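Local coordinates for protein regulator of chromosome condensation (Saccharomyces cerevisiae, PDB 3OF7) that promotes exchange of GDP for GTP on the small GTPases GSP1 and GSP2, binds chromatin, and controls RNA metabolism and nuclear transport, at residues 57-60 / 61-64; 134-138 / 139-143. All coordinates share one frame; numbering follows the deposited sequence.

Contact 1: 57-60 / 61-64; sequences RLNP and FLPR
Asn-59 and Phe-61 meet in an Asx turn set within a type I beta turn, Asn-59 to Leu-62, which carries the chain off outer strand 56-58 of a beta-propeller blade. OD1 of Asn-59 accepts the backbone N-H of Phe-61 at 2.9 Å, the donor lying in the carbonyl plane of the amide. Asparagine suits the first place because its short side chain carries a carbonyl oxygen that can fold back to the N-H two residues on; CG anti to the backbone N (chi1 -167°) puts it there. The side-chain bond probably matters the more, since the turn's own bond, from Leu-62 N to Asn-59 O, is weak at 3.4 Å. A water lies within hydrogen-bonding distance of the carbonyl oxygens of Asn-59 and Leu-62, with more acceptors about it than protons to give. Proline fits second place, where its ring fixes phi and no N-H is needed; Pro-60 CG sits 4.1 Å above one face of the Phe-61 ring, toward the rim.

Farther out, Asn-59 ND2 donates to Gly-43 O, so both ends of the amide are held. Leucine at the fourth place is buried against Ile-31, Trp-89 and Trp-91. On the turn side, Leu-62 CD1 rests 4.0 Å from Asn-59 CG.

Contact 2: 134-138 / 139-143; sequences AKIPR and ESFPP
From Pro-137 to Phe-141 the backbone winds into a short 3-10 turn, with Ser-140 N donating to Pro-137 O at 3.0 Å and Phe-141 N to Arg-138 O at 3.1 Å. Pro-142 has no N-H to offer, which prevents the same bonding pattern from running one residue further; the chain opens at Phe-141 and the helix 142-145, weakly bonded at its start, begins afresh.

At the start of the turn, the backbone N of Arg-138 gives its hydrogen to a water, 2.9 Å away. That water in turn donates to OE2 of Glu-139, whose chain is bent at chi2 (90°) and folds back toward the turn's beginning. An exposed glutamate suits this place, since its carboxylate can reach the early N-H through a water. OE1 of Glu-139 comes alongside Pro-137 CB, at 3.8 Å. Arg-138 extends the other way, and its NH1 donates to Asn-87 OD1 and Glu-85 O.

The apolar side is carried by Ile-136 and Phe-141. Their side chains cross at about a right angle, and the CG2 branch of Ile-136 meets CE2 of Phe-141 at 3.6 Å. CG2 of Ile-136 stands anti to the backbone N, and from there it also reaches Ser-140 CB, 3.8 Å away. A branched residue suits this spot because CD1, on its other branch, approaches ring atom CZ as well. Val-88 and Pro-195 touch both residues, while Trp-172 lies on Ile-136 and Tyr-170 on Phe-141. Small Ser-140 lies beside Ile-136 and also touches Pro-195. The whole is a 3-10 connection between neighbouring blades of the RCC1 beta-propeller, its hydrophobic side packed against strands of both.

Overall arrangement
From the N terminus, the chain passes strand 30-34 and then 56-58, the outer strand of the blade that the C-terminal strands 432-439 and 443-450 complete. Contact 1 turns it toward strand 69-74, the start of the next blade. That blade ends at strand 134-135, and contact 2 then leads on to strand 150-155 of the third. The contacts therefore follow in series, neither nested nor crossed, at equivalent inter-blade passages of the propeller. The centres of contact 1 and contact 2 are about 21 Å apart, and the nearest atoms of contact 1 and contact 2 about 6 Å, without touching. Strand 88-92 lies against both, and Phe-61 reaches Thr-132 and Pro-133, just ahead of contact 2.

Contact 1: 57-60 / 61-64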
loop_
_atom_site.group_PDB
_atom_site.type_symbol
_atom_site.label_atom_id
_atom_site.label_comp_id
_atom_site.label_asym_id
_atom_site.label_seq_id
_atom_site.Cartn_x
_atom_site.Cartn_y
_atom_site.Cartn_z
ATOM N N ARG A 57 -11.037 5.772 -14.196
ATOM C CA ARG A 57 -10.814 6.294 -15.532
ATOM C C ARG A 57 -9.667 5.526 -16.171
ATOM O O ARG A 57 -8.572 5.449 -15.602
ATOM C CB ARG A 57 -10.485 7.788 -15.447
ATOM C CG ARG A 57 -10.093 8.447 -16.776
ATOM C CD ARG A 57 -11.317 8.940 -17.552
ATOM N NE ARG A 57 -12.108 9.899 -16.777
ATOM C CZ ARG A 57 -11.819 11.191 -16.650
ATOM N NH1 ARG A 57 -10.751 11.711 -17.250
ATOM N NH2 ARG A 57 -12.602 11.968 -15.919
ATOM N N LEU A 58 -9.917 4.952 -17.346
ATOM C CA LEU A 58 -8.866 4.226 -18.061
ATOM C C LEU A 58 -7.695 5.164 -18.344
ATOM O O LEU A 58 -7.883 6.243 -18.894
ATOM C CB LEU A 58 -9.422 3.628 -19.356
ATOM C CG LEU A 58 -8.423 2.848 -20.214
ATOM C CD1 LEU A 58 -8.034 1.533 -19.538
ATOM C CD2 LEU A 58 -9.013 2.595 -21.606
ATOM N N ASN A 59 -6.487 4.768 -17.939
ATOM C CA ASN A 59 -5.335 5.635 -18.111
ATOM C C ASN A 59 -4.769 5.474 -19.523
ATOM O O ASN A 59 -4.243 4.400 -19.858
ATOM C CB ASN A 59 -4.265 5.350 -17.045
ATOM C CG ASN A 59 -3.202 6.422 -16.993
ATOM O OD1 ASN A 59 -2.641 6.801 -18.024
ATOM N ND2 ASN A 59 -2.917 6.925 -15.788
ATOM N N PRO A 60 -4.882 6.536 -20.358
ATOM C CA PRO A 60 -4.476 6.405 -21.761
ATOM C C PRO A 60 -2.961 6.458 -21.971
ATOM O O PRO A 60 -2.492 6.167 -23.068
ATOM C CB PRO A 60 -5.160 7.596 -22.438
ATOM C CG PRO A 60 -5.229 8.648 -21.370
ATOM C CD PRO A 60 -5.335 7.907 -20.038
ATOM N N PHE A 61 -2.208 6.820 -20.934
ATOM C CA PHE A 61 -0.742 6.875 -21.020
ATOM C C PHE A 61 -0.088 5.526 -20.697
ATOM O O PHE A 61 1.137 5.367 -20.803
ATOM C CB PHE A 61 -0.201 7.991 -20.121
ATOM C CG PHE A 61 -0.771 9.339 -20.446
ATOM C CD1 PHE A 61 -0.396 10.000 -21.620
ATOM C CD2 PHE A 61 -1.712 9.932 -19.613
ATOM C CE1 PHE A 61 -0.942 11.242 -21.947
ATOM C CE2 PHE A 61 -2.262 11.185 -19.929
ATOM C CZ PHE A 61 -1.870 11.837 -21.098
ATOM N N LEU A 62 -0.917 4.560 -20.309
ATOM C CA LEU A 62 -0.461 3.215 -19.973
ATOM C C LEU A 62 -1.234 2.164 -20.763
ATOM O O LEU A 62 -1.786 1.231 -20.175
ATOM C CB LEU A 62 -0.598 2.960 -18.461
ATOM C CG LEU A 62 0.166 3.939 -17.558
ATOM C CD1 LEU A 62 -0.307 3.835 -16.101
ATOM C CD2 LEU A 62 1.659 3.711 -17.670
ATOM N N PRO A 63 -1.271 2.299 -22.104
ATOM C CA PRO A 63 -2.132 1.373 -22.846
ATOM C C PRO A 63 -1.632 -0.064 -22.732
ATOM O O PRO A 63 -0.428 -0.312 -22.825
ATOM C CB PRO A 63 -2.056 1.893 -24.290
ATOM C CG PRO A 63 -0.745 2.589 -24.374
ATOM C CD PRO A 63 -0.466 3.150 -22.999
ATOM N N ARG A 64 -2.565 -0.982 -22.499
ATOM C CA ARG A 64 -2.283 -2.394 -22.259
ATOM C C ARG A 64 -1.457 -3.066 -23.359
ATOM O O ARG A 64 -0.643 -3.956 -23.074
ATOM C CB ARG A 64 -3.610 -3.139 -22.094
ATOM C CG ARG A 64 -3.501 -4.589 -21.664
ATOM C CD ARG A 64 -4.862 -5.283 -21.713
ATOM N NE ARG A 64 -5.272 -5.566 -23.088
ATOM C CZ ARG A 64 -6.186 -4.885 -23.781
ATOM N NH1 ARG A 64 -6.836 -3.853 -23.246
ATOM N NH2 ARG A 64 -6.456 -5.249 -25.025
HETATM O O HOH W 1 -4.340 1.682 -19.314
#

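Contact 2: 134-138 / 139-143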
loop_
_atom_site.group_PDB
_atom_site.type_symbol
_atom_site.label_atom_id
_atom_site.label_comp_id
_atom_site.label_asym_id
_atom_site.label_seq_id
_atom_site.Cartn_x
_atom_site.Cartn_y
_atom_site.Cartn_z
ATOM N N ALA A 134 5.594 8.154 -17.292
ATOM C CA ALA A 134 6.706 7.963 -18.221
ATOM C C ALA A 134 7.751 7.063 -17.583
ATOM O O ALA A 134 7.791 6.917 -16.352
ATOM C CB ALA A 134 7.319 9.319 -18.625
ATOM N N LYS A 135 8.612 6.479 -18.416
ATOM C CA LYS A 135 9.624 5.545 -17.940
ATOM C C LYS A 135 10.824 6.254 -17.347
ATOM O O LYS A 135 11.292 7.258 -17.889
ATOM C CB LYS A 135 10.089 4.620 -19.063
ATOM C CG LYS A 135 9.076 3.544 -19.449
ATOM C CD LYS A 135 9.556 2.678 -20.610
ATOM C CE LYS A 135 9.335 3.365 -21.959
ATOM N NZ LYS A 135 9.801 2.523 -23.109
ATOM N N ILE A 136 11.310 5.721 -16.229
ATOM C CA ILE A 136 12.630 6.057 -15.710
ATOM C C ILE A 136 13.640 5.460 -16.698
ATOM O O ILE A 136 13.484 4.306 -17.120
ATOM C CB ILE A 136 12.847 5.479 -14.282
ATOM C CG1 ILE A 136 11.875 6.125 -13.284
ATOM C CG2 ILE A 136 14.302 5.654 -13.814
ATOM C CD1 ILE A 136 11.939 5.538 -11.882
ATOM N N PRO A 137 14.655 6.248 -17.097
ATOM C CA PRO A 137 15.660 5.716 -18.021
ATOM C C PRO A 137 16.223 4.376 -17.560
ATOM O O PRO A 137 16.559 4.201 -16.385
ATOM C CB PRO A 137 16.739 6.803 -18.025
ATOM C CG PRO A 137 15.972 8.051 -17.803
ATOM C CD PRO A 137 14.872 7.681 -16.826
ATOM N N ARG A 138 16.313 3.436 -18.495
ATOM C CA ARG A 138 16.749 2.083 -18.191
ATOM C C ARG A 138 18.157 2.035 -17.593
ATOM O O ARG A 138 18.460 1.176 -16.762
ATOM C CB ARG A 138 16.669 1.229 -19.452
ATOM C CG ARG A 138 16.478 -0.217 -19.178
ATOM C CD ARG A 138 16.084 -0.974 -20.428
ATOM N NE ARG A 138 16.154 -2.401 -20.160
ATOM C CZ ARG A 138 15.152 -3.120 -19.669
ATOM N NH1 ARG A 138 13.978 -2.547 -19.408
ATOM N NH2 ARG A 138 15.321 -4.415 -19.452
ATOM N N GLU A 139 18.997 2.978 -18.009
ATOM C CA GLU A 139 20.382 3.064 -17.547
ATOM C C GLU A 139 20.462 3.374 -16.064
ATOM O O GLU A 139 21.453 3.051 -15.423
ATOM C CB GLU A 139 21.168 4.119 -18.340
ATOM C CG GLU A 139 20.921 4.110 -19.842
ATOM C CD GLU A 139 19.774 5.025 -20.250
ATOM O OE1 GLU A 139 19.912 6.263 -20.107
ATOM O OE2 GLU A 139 18.740 4.506 -20.727
ATOM N N SER A 140 19.401 3.975 -15.520
ATOM C CA SER A 140 19.314 4.279 -14.090
ATOM C C SER A 140 19.290 3.023 -13.224
ATOM O O SER A 140 19.524 3.099 -12.017
ATOM C CB SER A 140 18.081 5.138 -13.788
ATOM O OG SER A 140 18.170 6.386 -14.451
ATOM N N PHE A 141 19.013 1.875 -13.843
ATOM C CA PHE A 141 19.019 0.598 -13.134
ATOM C C PHE A 141 20.026 -0.368 -13.751
ATOM O O PHE A 141 19.651 -1.179 -14.606
ATOM C CB PHE A 141 17.630 -0.058 -13.140
ATOM C CG PHE A 141 16.545 0.780 -12.523
ATOM C CD1 PHE A 141 16.427 0.887 -11.139
ATOM C CD2 PHE A 141 15.611 1.427 -13.328
ATOM C CE1 PHE A 141 15.404 1.640 -10.565
ATOM C CE2 PHE A 141 14.585 2.195 -12.762
ATOM C CZ PHE A 141 14.487 2.302 -11.377
ATOM N N PRO A 142 21.305 -0.299 -13.314
ATOM C CA PRO A 142 22.321 -1.242 -13.824
ATOM C C PRO A 142 21.975 -2.744 -13.781
ATOM O O PRO A 142 22.421 -3.477 -14.666
ATOM C CB PRO A 142 23.549 -0.933 -12.959
ATOM C CG PRO A 142 23.418 0.521 -12.666
ATOM C CD PRO A 142 21.919 0.731 -12.450
ATOM N N PRO A 143 21.218 -3.223 -12.763
ATOM C CA PRO A 143 20.912 -4.653 -12.846
ATOM C C PRO A 143 20.174 -5.097 -14.118
ATOM O O PRO A 143 20.293 -6.258 -14.500
ATOM C CB PRO A 143 20.048 -4.900 -11.605
ATOM C CG PRO A 143 20.567 -3.904 -10.616
ATOM C CD PRO A 143 20.844 -2.674 -11.445
HETATM O O HOH W 2 15.887 3.725 -21.348
#